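Local atomic coordinates of TRAP solute Binding Protein (Uncultured marine bacterium, PDB entry 5I7I), a protein that binds aromatic acids such as 3-hydroxybenzoate and probably delivers them to a TRAP transporter for uptake into the cell. Residues P100-F105 with Q119-Y124; A140-A145 with T236-L241. One frame throughout, in Å; residues are numbered along the deposited sequence.

Contact 1. Residues P100-F105 with Q119-Y124; sequences PHLEAF and QALQEY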
ATOM      1  N   PRO A 100      13.896  -2.722  -2.311  1.00  7.27           N
ATOM      2  CA  PRO A 100      14.294  -1.397  -2.804  1.00  7.27           C
ATOM      3  C   PRO A 100      13.694  -1.045  -4.146  1.00  7.03           C
ATOM      4  O   PRO A 100      13.397   0.131  -4.403  1.00  7.31           O
ATOM      5  CB  PRO A 100      15.819  -1.493  -2.884  1.00  7.75           C
ATOM      6  CG  PRO A 100      16.104  -2.972  -2.976  1.00  7.90           C
ATOM      7  CD  PRO A 100      15.040  -3.612  -2.110  1.00  9.03           C
ATOM      8  N   HIS A 101      13.492  -2.025  -5.032  1.00  8.00           N
ATOM      9  CA  HIS A 101      12.892  -1.699  -6.320  1.00  6.84           C
ATOM     10  C   HIS A 101      11.512  -1.094  -6.145  1.00  8.07           C
ATOM     11  O   HIS A 101      11.112  -0.205  -6.911  1.00  7.08           O
ATOM     12  CB  HIS A 101      12.772  -2.939  -7.201  1.00  7.39           C
ATOM     13  CG  HIS A 101      14.074  -3.459  -7.724  1.00  9.03           C
ATOM     14  ND1 HIS A 101      14.904  -4.267  -6.982  1.00  9.07           N
ATOM     15  CD2 HIS A 101      14.645  -3.358  -8.944  1.00  7.53           C
ATOM     16  CE1 HIS A 101      15.968  -4.584  -7.703  1.00 10.07           C
ATOM     17  NE2 HIS A 101      15.823  -4.062  -8.907  1.00 11.40           N
ATOM     18  N   LEU A 102      10.761  -1.580  -5.161  1.00  7.18           N
ATOM     19  CA  LEU A 102       9.378  -1.165  -5.018  1.00  7.21           C
ATOM     20  C   LEU A 102       9.254   0.291  -4.588  1.00  8.40           C
ATOM     21  O   LEU A 102       8.189   0.892  -4.774  1.00  7.01           O
ATOM     22  CB  LEU A 102       8.644  -2.095  -4.051  1.00  6.72           C
ATOM     23  CG  LEU A 102       8.652  -3.575  -4.461  1.00  8.72           C
ATOM     24  CD1 LEU A 102       7.806  -4.394  -3.482  1.00  9.55           C
ATOM     25  CD2 LEU A 102       8.201  -3.791  -5.873  1.00 11.51           C
ATOM     26  N   GLU A 103      10.302   0.852  -3.994  1.00  7.68           N
ATOM     27  CA  GLU A 103      10.302   2.256  -3.599  1.00  6.42           C
ATOM     28  C   GLU A 103      10.000   3.178  -4.773  1.00  7.68           C
ATOM     29  O   GLU A 103       9.491   4.288  -4.578  1.00  7.66           O
ATOM     30  CB  GLU A 103      11.678   2.628  -3.024  1.00  7.35           C
ATOM     31  CG  GLU A 103      12.039   1.889  -1.744  1.00  7.56           C
ATOM     32  CD  GLU A 103      13.431   2.206  -1.255  1.00 10.44           C
ATOM     33  OE1 GLU A 103      14.012   3.195  -1.749  1.00  8.56           O
ATOM     34  OE2 GLU A 103      13.950   1.451  -0.390  1.00 11.92           O
ATOM     35  N   ALA A 104      10.340   2.770  -5.996  1.00  6.99           N
ATOM     36  CA  ALA A 104      10.112   3.662  -7.131  1.00  7.29           C
ATOM     37  C   ALA A 104       8.640   3.989  -7.272  1.00  7.73           C
ATOM     38  O   ALA A 104       8.284   5.095  -7.694  1.00  7.61           O
ATOM     39  CB  ALA A 104      10.637   3.049  -8.426  1.00  8.71           C
ATOM     40  N   PHE A 105       7.779   3.050  -6.920  1.00  7.13           N
ATOM     41  CA  PHE A 105       6.349   3.266  -7.042  1.00  6.95           C
ATOM     42  C   PHE A 105       5.795   4.151  -5.948  1.00  6.75           C
ATOM     43  O   PHE A 105       4.643   4.593  -6.059  1.00  8.00           O
ATOM     44  CB  PHE A 105       5.618   1.926  -7.082  1.00  5.59           C
ATOM     45  CG  PHE A 105       5.580   1.314  -8.443  1.00  6.51           C
ATOM     46  CD1 PHE A 105       6.651   0.577  -8.932  1.00  6.84           C
ATOM     47  CD2 PHE A 105       4.483   1.512  -9.267  1.00  6.89           C
ATOM     48  CE1 PHE A 105       6.607   0.024 -10.210  1.00  7.99           C
ATOM     49  CE2 PHE A 105       4.448   0.965 -10.544  1.00  8.73           C
ATOM     50  CZ  PHE A 105       5.496   0.221 -11.005  1.00  8.21           C
ATOM     51  N   GLN A 119      -1.366  -3.294 -11.648  1.00  6.20           N
ATOM     52  CA  GLN A 119      -0.866  -4.105 -12.751  1.00  6.35           C
ATOM     53  C   GLN A 119       0.574  -3.740 -13.095  1.00  6.36           C
ATOM     54  O   GLN A 119       1.399  -4.618 -13.376  1.00  7.77           O
ATOM     55  CB  GLN A 119      -1.764  -3.917 -13.964  1.00  7.70           C
ATOM     56  CG  GLN A 119      -3.107  -4.554 -13.776  1.00  8.03           C
ATOM     57  CD  GLN A 119      -4.040  -4.271 -14.912  1.00  7.44           C
ATOM     58  OE1 GLN A 119      -4.155  -5.057 -15.855  1.00  8.75           O
ATOM     59  NE2 GLN A 119      -4.677  -3.108 -14.864  1.00  9.20           N
ATOM     60  N   ALA A 120       0.876  -2.443 -13.092  1.00  6.32           N
ATOM     61  CA  ALA A 120       2.242  -1.998 -13.318  1.00  6.35           C
ATOM     62  C   ALA A 120       3.185  -2.618 -12.291  1.00  8.48           C
ATOM     63  O   ALA A 120       4.238  -3.146 -12.649  1.00  6.82           O
ATOM     64  CB  ALA A 120       2.293  -0.470 -13.271  1.00  7.38           C
ATOM     65  N   LEU A 121       2.816  -2.567 -11.003  1.00  6.85           N
ATOM     66  CA  LEU A 121       3.640  -3.163  -9.953  1.00  5.81           C
ATOM     67  C   LEU A 121       3.864  -4.647 -10.197  1.00  7.77           C
ATOM     68  O   LEU A 121       4.979  -5.157 -10.026  1.00  6.92           O
ATOM     69  CB  LEU A 121       2.973  -2.987  -8.590  1.00  6.12           C
ATOM     70  CG  LEU A 121       3.366  -1.702  -7.868  1.00  7.99           C
ATOM     71  CD1 LEU A 121       2.338  -1.354  -6.809  1.00 10.18           C
ATOM     72  CD2 LEU A 121       4.756  -1.857  -7.252  1.00  7.92           C
ATOM     73  N   GLN A 122       2.798  -5.381 -10.525  1.00  6.30           N
ATOM     74  CA  GLN A 122       2.961  -6.819 -10.716  1.00  7.02           C
ATOM     75  C   GLN A 122       3.889  -7.132 -11.891  1.00  7.55           C
ATOM     76  O   GLN A 122       4.764  -8.001 -11.790  1.00  7.85           O
ATOM     77  CB  GLN A 122       1.598  -7.478 -10.891  1.00  7.77           C
ATOM     78  CG  GLN A 122       1.700  -8.991 -11.052  1.00  8.69           C
ATOM     79  CD  GLN A 122       2.183  -9.668  -9.796  1.00 10.24           C
ATOM     80  OE1 GLN A 122       1.723  -9.346  -8.702  1.00  9.98           O
ATOM     81  NE2 GLN A 122       3.103 -10.622  -9.936  1.00 11.22           N
ATOM     82  N   GLU A 123       3.711  -6.454 -13.025  1.00  8.33           N
ATOM     83  CA  GLU A 123       4.601  -6.721 -14.154  1.00  7.78           C
ATOM     84  C   GLU A 123       6.034  -6.345 -13.812  1.00  8.31           C
ATOM     85  O   GLU A 123       6.989  -7.023 -14.213  1.00  8.89           O
ATOM     86  CB  GLU A 123       4.133  -5.988 -15.419  1.00  7.81           C
ATOM     87  CG  GLU A 123       5.105  -6.205 -16.585  1.00  8.93           C
ATOM     88  CD  GLU A 123       4.635  -5.711 -17.927  1.00 14.06           C
ATOM     89  OE1 GLU A 123       3.462  -5.348 -18.072  1.00 11.66           O
ATOM     90  OE2 GLU A 123       5.462  -5.715 -18.867  1.00 17.29           O
ATOM     91  N   TYR A 124       6.198  -5.260 -13.068  1.00  7.34           N
ATOM     92  CA  TYR A 124       7.516  -4.831 -12.608  1.00  8.48           C
ATOM     93  C   TYR A 124       8.191  -5.924 -11.787  1.00  7.85           C
ATOM     94  O   TYR A 124       9.344  -6.287 -12.042  1.00  9.02           O
ATOM     95  CB  TYR A 124       7.289  -3.577 -11.779  1.00  7.64           C
ATOM     96  CG  TYR A 124       8.456  -2.797 -11.219  1.00  7.65           C
ATOM     97  CD1 TYR A 124       9.230  -1.990 -12.027  1.00  8.24           C
ATOM     98  CD2 TYR A 124       8.672  -2.742  -9.847  1.00  8.27           C
ATOM     99  CE1 TYR A 124      10.241  -1.191 -11.492  1.00  9.96           C
ATOM    100  CE2 TYR A 124       9.681  -1.962  -9.303  1.00  8.67           C
ATOM    101  CZ  TYR A 124      10.451  -1.181 -10.133  1.00  7.66           C
ATOM    102  OH  TYR A 124      11.436  -0.377  -9.595  1.00  8.91           O
TER
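With its CG anti to the backbone N (chi1 -176°), Y124 leans off helix 114-126 toward 100-105, while F105 has CG anti to its carbonyl carbon (chi1 -84°) and swings its ring in between Y124 and L121. The two rings make an edge-to-face pair, T-shaped, with centroids 4.9 Å apart and planes at 72°. F105 supplies the edge: its CE1 stands over the centre of the Y124 ring. The face of F105 is used as well, since CD2 of L121 lies over it in a CH-pi contact, 3.7 Å from the ring centroid, and CB of A120 meets the rim at CE2. Residues 100-105 form a turn of helical backbone in the loop that leads from strand 87-91 to helix 114-126, so the contact folds this connection back on the helix it feeds, in the solute-binding protein fold of family 7. At the far end of its ring Y124 gives a hydrogen bond from OH to H101 O, 2.7 Å long. The donor comes from above the carbonyl plane, and A104 N reaches the same oxygen from the opposite face, so two bonds grip it. A phenylalanine in place of Y124 would probably keep the ring pair but cost H101 O the bond from the hydroxyl, leaving it to A104 N on the other face. CD2 of L102 lies at the edge of the Y124 ring, 4.1 Å from Y124 CD2. Y124 OH also lies at the edge of the H101 imidazole, whose ND1 is hydrogen-bonded to D132, while A332 of helix 325-339 packs on F105.

Contact 2. Residues A140-A145 with T236-L241; sequences AVFCHA and TPFLFL. With 3HB (3-hydroxybenzoic acid), chain C.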
ATOM      1  N   ALA A 140       0.447 -11.624  -5.198  1.00  5.98           N
ATOM      2  CA  ALA A 140       0.298 -10.406  -5.984  1.00  6.05           C
ATOM      3  C   ALA A 140       0.994  -9.284  -5.258  1.00  7.29           C
ATOM      4  O   ALA A 140       1.084  -9.286  -4.029  1.00  6.98           O
ATOM      5  CB  ALA A 140      -1.172 -10.031  -6.176  1.00  6.66           C
ATOM      6  N   VAL A 141       1.486  -8.327  -6.035  1.00  6.84           N
ATOM      7  CA  VAL A 141       1.904  -7.027  -5.535  1.00  5.80           C
ATOM      8  C   VAL A 141       0.989  -5.986  -6.158  1.00  6.01           C
ATOM      9  O   VAL A 141       0.706  -6.041  -7.361  1.00  7.59           O
ATOM     10  CB  VAL A 141       3.371  -6.750  -5.893  1.00  6.22           C
ATOM     11  CG1 VAL A 141       3.816  -5.393  -5.366  1.00  8.19           C
ATOM     12  CG2 VAL A 141       4.267  -7.841  -5.330  1.00  8.08           C
ATOM     13  N   PHE A 142       0.464  -5.093  -5.324  1.00  5.90           N
ATOM     14  CA  PHE A 142      -0.530  -4.123  -5.757  1.00  5.83           C
ATOM     15  C   PHE A 142      -0.472  -2.935  -4.806  1.00  6.13           C
ATOM     16  O   PHE A 142       0.447  -2.829  -3.990  1.00  6.50           O
ATOM     17  CB  PHE A 142      -1.911  -4.770  -5.893  1.00  6.96           C
ATOM     18  CG  PHE A 142      -2.440  -5.455  -4.661  1.00  6.36           C
ATOM     19  CD1 PHE A 142      -2.178  -6.801  -4.427  1.00  6.77           C
ATOM     20  CD2 PHE A 142      -3.250  -4.776  -3.766  1.00  5.89           C
ATOM     21  CE1 PHE A 142      -2.726  -7.443  -3.341  1.00  7.50           C
ATOM     22  CE2 PHE A 142      -3.802  -5.422  -2.680  1.00  7.50           C
ATOM     23  CZ  PHE A 142      -3.522  -6.753  -2.469  1.00  7.12           C
ATOM     24  N   CYS A 143      -1.424  -2.010  -4.915  1.00  5.22           N
ATOM     25  CA  CYS A 143      -1.330  -0.786  -4.137  1.00  6.25           C
ATOM     26  C   CYS A 143      -2.716  -0.212  -3.934  1.00  5.88           C
ATOM     27  O   CYS A 143      -3.683  -0.630  -4.570  1.00  6.90           O
ATOM     28  CB  CYS A 143      -0.405   0.225  -4.817  1.00  6.52           C
ATOM     29  SG  CYS A 143      -0.960   0.756  -6.444  1.00  7.20           S
ATOM     30  N   HIS A 144      -2.787   0.797  -3.075  1.00  6.41           N
ATOM     31  CA  HIS A 144      -4.032   1.497  -2.821  1.00  5.92           C
ATOM     32  C   HIS A 144      -4.231   2.635  -3.828  1.00  5.57           C
ATOM     33  O   HIS A 144      -3.310   3.068  -4.525  1.00  6.46           O
ATOM     34  CB  HIS A 144      -4.120   1.973  -1.362  1.00  5.75           C
ATOM     35  CG  HIS A 144      -2.997   2.847  -0.867  1.00  6.13           C
ATOM     36  ND1 HIS A 144      -2.860   4.176  -1.220  1.00  6.28           N
ATOM     37  CD2 HIS A 144      -2.029   2.607   0.056  1.00  7.80           C
ATOM     38  CE1 HIS A 144      -1.837   4.701  -0.561  1.00  5.95           C
ATOM     39  NE2 HIS A 144      -1.327   3.779   0.233  1.00  7.23           N
ATOM     40  N   ALA A 145      -5.463   3.104  -3.933  1.00  6.10           N
ATOM     41  CA  ALA A 145      -5.703   4.327  -4.683  1.00  7.02           C
ATOM     42  C   ALA A 145      -4.903   5.461  -4.051  1.00  5.53           C
ATOM     43  O   ALA A 145      -4.556   5.397  -2.878  1.00  5.90           O
ATOM     44  CB  ALA A 145      -7.190   4.652  -4.661  1.00  7.91           C
ATOM     45  N   THR A 236       1.525   3.321  -1.863  1.00  5.68           N
ATOM     46  CA  THR A 236       2.558   2.458  -1.297  1.00  7.10           C
ATOM     47  C   THR A 236       2.244   0.993  -1.609  1.00  6.84           C
ATOM     48  O   THR A 236       1.076   0.576  -1.528  1.00  7.53           O
ATOM     49  CB  THR A 236       2.786   2.710   0.210  1.00  7.68           C
ATOM     50  OG1 THR A 236       4.055   2.211   0.636  1.00  8.90           O
ATOM     51  CG2 THR A 236       1.679   2.090   1.064  1.00  7.82           C
ATOM     52  N   PRO A 237       3.231   0.223  -2.060  1.00  5.84           N
ATOM     53  CA  PRO A 237       2.961  -1.165  -2.455  1.00  5.57           C
ATOM     54  C   PRO A 237       2.616  -2.082  -1.294  1.00  6.22           C
ATOM     55  O   PRO A 237       3.268  -2.078  -0.244  1.00  6.55           O
ATOM     56  CB  PRO A 237       4.254  -1.598  -3.143  1.00  6.29           C
ATOM     57  CG  PRO A 237       4.786  -0.358  -3.692  1.00  7.15           C
ATOM     58  CD  PRO A 237       4.487   0.693  -2.663  1.00  6.35           C
ATOM     59  N   PHE A 238       1.581  -2.877  -1.520  1.00  5.47           N
ATOM     60  CA  PHE A 238       1.195  -4.010  -0.698  1.00  6.00           C
ATOM     61  C   PHE A 238       1.795  -5.299  -1.248  1.00  5.64           C
ATOM     62  O   PHE A 238       1.913  -5.475  -2.459  1.00  7.58           O
ATOM     63  CB  PHE A 238      -0.321  -4.179  -0.746  1.00  7.42           C
ATOM     64  CG  PHE A 238      -1.121  -3.002  -0.258  1.00  6.38           C
ATOM     65  CD1 PHE A 238      -0.797  -2.341   0.913  1.00  7.06           C
ATOM     66  CD2 PHE A 238      -2.241  -2.617  -0.964  1.00  8.00           C
ATOM     67  CE1 PHE A 238      -1.580  -1.288   1.375  1.00  5.95           C
ATOM     68  CE2 PHE A 238      -3.050  -1.580  -0.515  1.00  6.68           C
ATOM     69  CZ  PHE A 238      -2.716  -0.920   0.665  1.00  6.84           C
ATOM     70  N   LEU A 239       2.142  -6.212  -0.343  1.00  5.84           N
ATOM     71  CA  LEU A 239       2.660  -7.525  -0.694  1.00  6.37           C
ATOM     72  C   LEU A 239       1.674  -8.571  -0.211  1.00  6.66           C
ATOM     73  O   LEU A 239       1.317  -8.599   0.972  1.00  6.70           O
ATOM     74  CB  LEU A 239       4.000  -7.786  -0.009  1.00  6.95           C
ATOM     75  CG  LEU A 239       5.078  -6.724  -0.219  1.00  6.53           C
ATOM     76  CD1 LEU A 239       6.324  -7.064   0.586  1.00  7.88           C
ATOM     77  CD2 LEU A 239       5.401  -6.597  -1.710  1.00  8.50           C
ATOM     78  N   PHE A 240       1.273  -9.452  -1.123  1.00  5.56           N
ATOM     79  CA  PHE A 240       0.444 -10.615  -0.810  1.00  5.83           C
ATOM     80  C   PHE A 240       1.307 -11.808  -1.194  1.00  5.59           C
ATOM     81  O   PHE A 240       1.539 -12.056  -2.381  1.00  6.64           O
ATOM     82  CB  PHE A 240      -0.865 -10.544  -1.593  1.00  4.97           C
ATOM     83  CG  PHE A 240      -1.901 -11.598  -1.213  1.00  4.98           C
ATOM     84  CD1 PHE A 240      -2.158 -11.954   0.102  1.00  6.52           C
ATOM     85  CD2 PHE A 240      -2.676 -12.178  -2.225  1.00  6.86           C
ATOM     86  CE1 PHE A 240      -3.155 -12.892   0.387  1.00  6.28           C
ATOM     87  CE2 PHE A 240      -3.633 -13.100  -1.945  1.00  6.60           C
ATOM     88  CZ  PHE A 240      -3.868 -13.469  -0.651  1.00  6.94           C
ATOM     89  N   LEU A 241       1.863 -12.480  -0.183  1.00  6.76           N
ATOM     90  CA  LEU A 241       2.959 -13.420  -0.365  1.00  5.63           C
ATOM     91  C   LEU A 241       2.669 -14.738   0.326  1.00  7.14           C
ATOM     92  O   LEU A 241       2.016 -14.781   1.368  1.00  6.76           O
ATOM     93  CB  LEU A 241       4.235 -12.870   0.288  1.00  7.64           C
ATOM     94  CG  LEU A 241       4.715 -11.497  -0.170  1.00  7.90           C
ATOM     95  CD1 LEU A 241       5.949 -11.136   0.626  1.00  9.08           C
ATOM     96  CD2 LEU A 241       5.000 -11.489  -1.644  1.00 10.29           C
TER
HETATM   97  C1' 3HB C 401      -0.900   2.522   5.478  1.00  6.71           C
HETATM   98  O1' 3HB C 401      -0.904   3.730   5.124  1.00  6.21           O
HETATM   99  O2' 3HB C 401      -0.026   2.103   6.280  1.00  6.74           O
HETATM  100  C1  3HB C 401      -1.987   1.571   4.996  1.00  5.35           C
HETATM  101  C2  3HB C 401      -2.858   1.987   3.992  1.00  6.65           C
HETATM  102  C3  3HB C 401      -3.851   1.148   3.549  1.00  6.31           C
HETATM  103  C4  3HB C 401      -4.009  -0.091   4.111  1.00  5.94           C
HETATM  104  C5  3HB C 401      -3.138  -0.512   5.113  1.00  6.92           C
HETATM  105  C6  3HB C 401      -2.130   0.315   5.562  1.00  6.66           C
HETATM  106  O3  3HB C 401      -4.698   1.578   2.554  1.00  7.59           O
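F142 and F238 face each other as a hydrogen-bonded pair where strands 136-143 and 237-243 run antiparallel. F238 N gives a 2.7 Å bond to F142 O, and F142 N returns a longer one to F238 O. A140 and F240 form the second such pair; here F240 N meets A140 O nearly head-on, with a C=O...N angle of 177°, whereas A140 N approaches F240 O in the carbonyl plane, on a lone pair. Side chains meet on both faces of the sheet: V141 lies alongside L239, CG2 to CD2 at 4.0 Å, and on the other face F142 CE2 comes within 3.6 Å of F238 CD2, the two ring planes at 72°, neither stacked nor edge-to-face. W274 and F43 also pack on F142.

Past F142 these backbone bonds give out and side chains carry the contact. H144, in the loop that follows, has its CG held between the backbone N and carbonyl carbon (chi1 56°), which sets the imidazole by F238 with CD2 3.6 Å from CZ. A nearly straight bond from ND1 to A145 O, close to the ring plane, fixes its rotation. This end borders the ligand pocket: O3 of 3-hydroxybenzoate sits 3.7 Å from F238 CZ, at the ring edge. H144 and F238 thus offer the ligand's hydroxyl end mainly carbon contacts, while the ligand is hydrogen-bonded to Y94, E210 and R168, consistent with a pocket that selects for an aromatic acid.

Overall arrangement
Contact 1 closes before contact 2 opens along the chain, and their centres lie about 9 Å apart. Helix 114-126, which carries 119-124, is followed directly by strand 136-143, which carries 140-145; that strand is at one edge of the five-stranded mixed sheet and pairs with 237-243, which returns from much later in the sequence. The helix lies against this edge strand, where Q122 OE1 probably accepts a hydrogen bond from V141 N at 2.9 Å, and L102 of the preceding loop packs on L239 of the next strand. Contact 1 lies farther from the ligand, the L121 side chain being about 12 Å from it, while contact 2 carries H144 and F238 to the pocket itself.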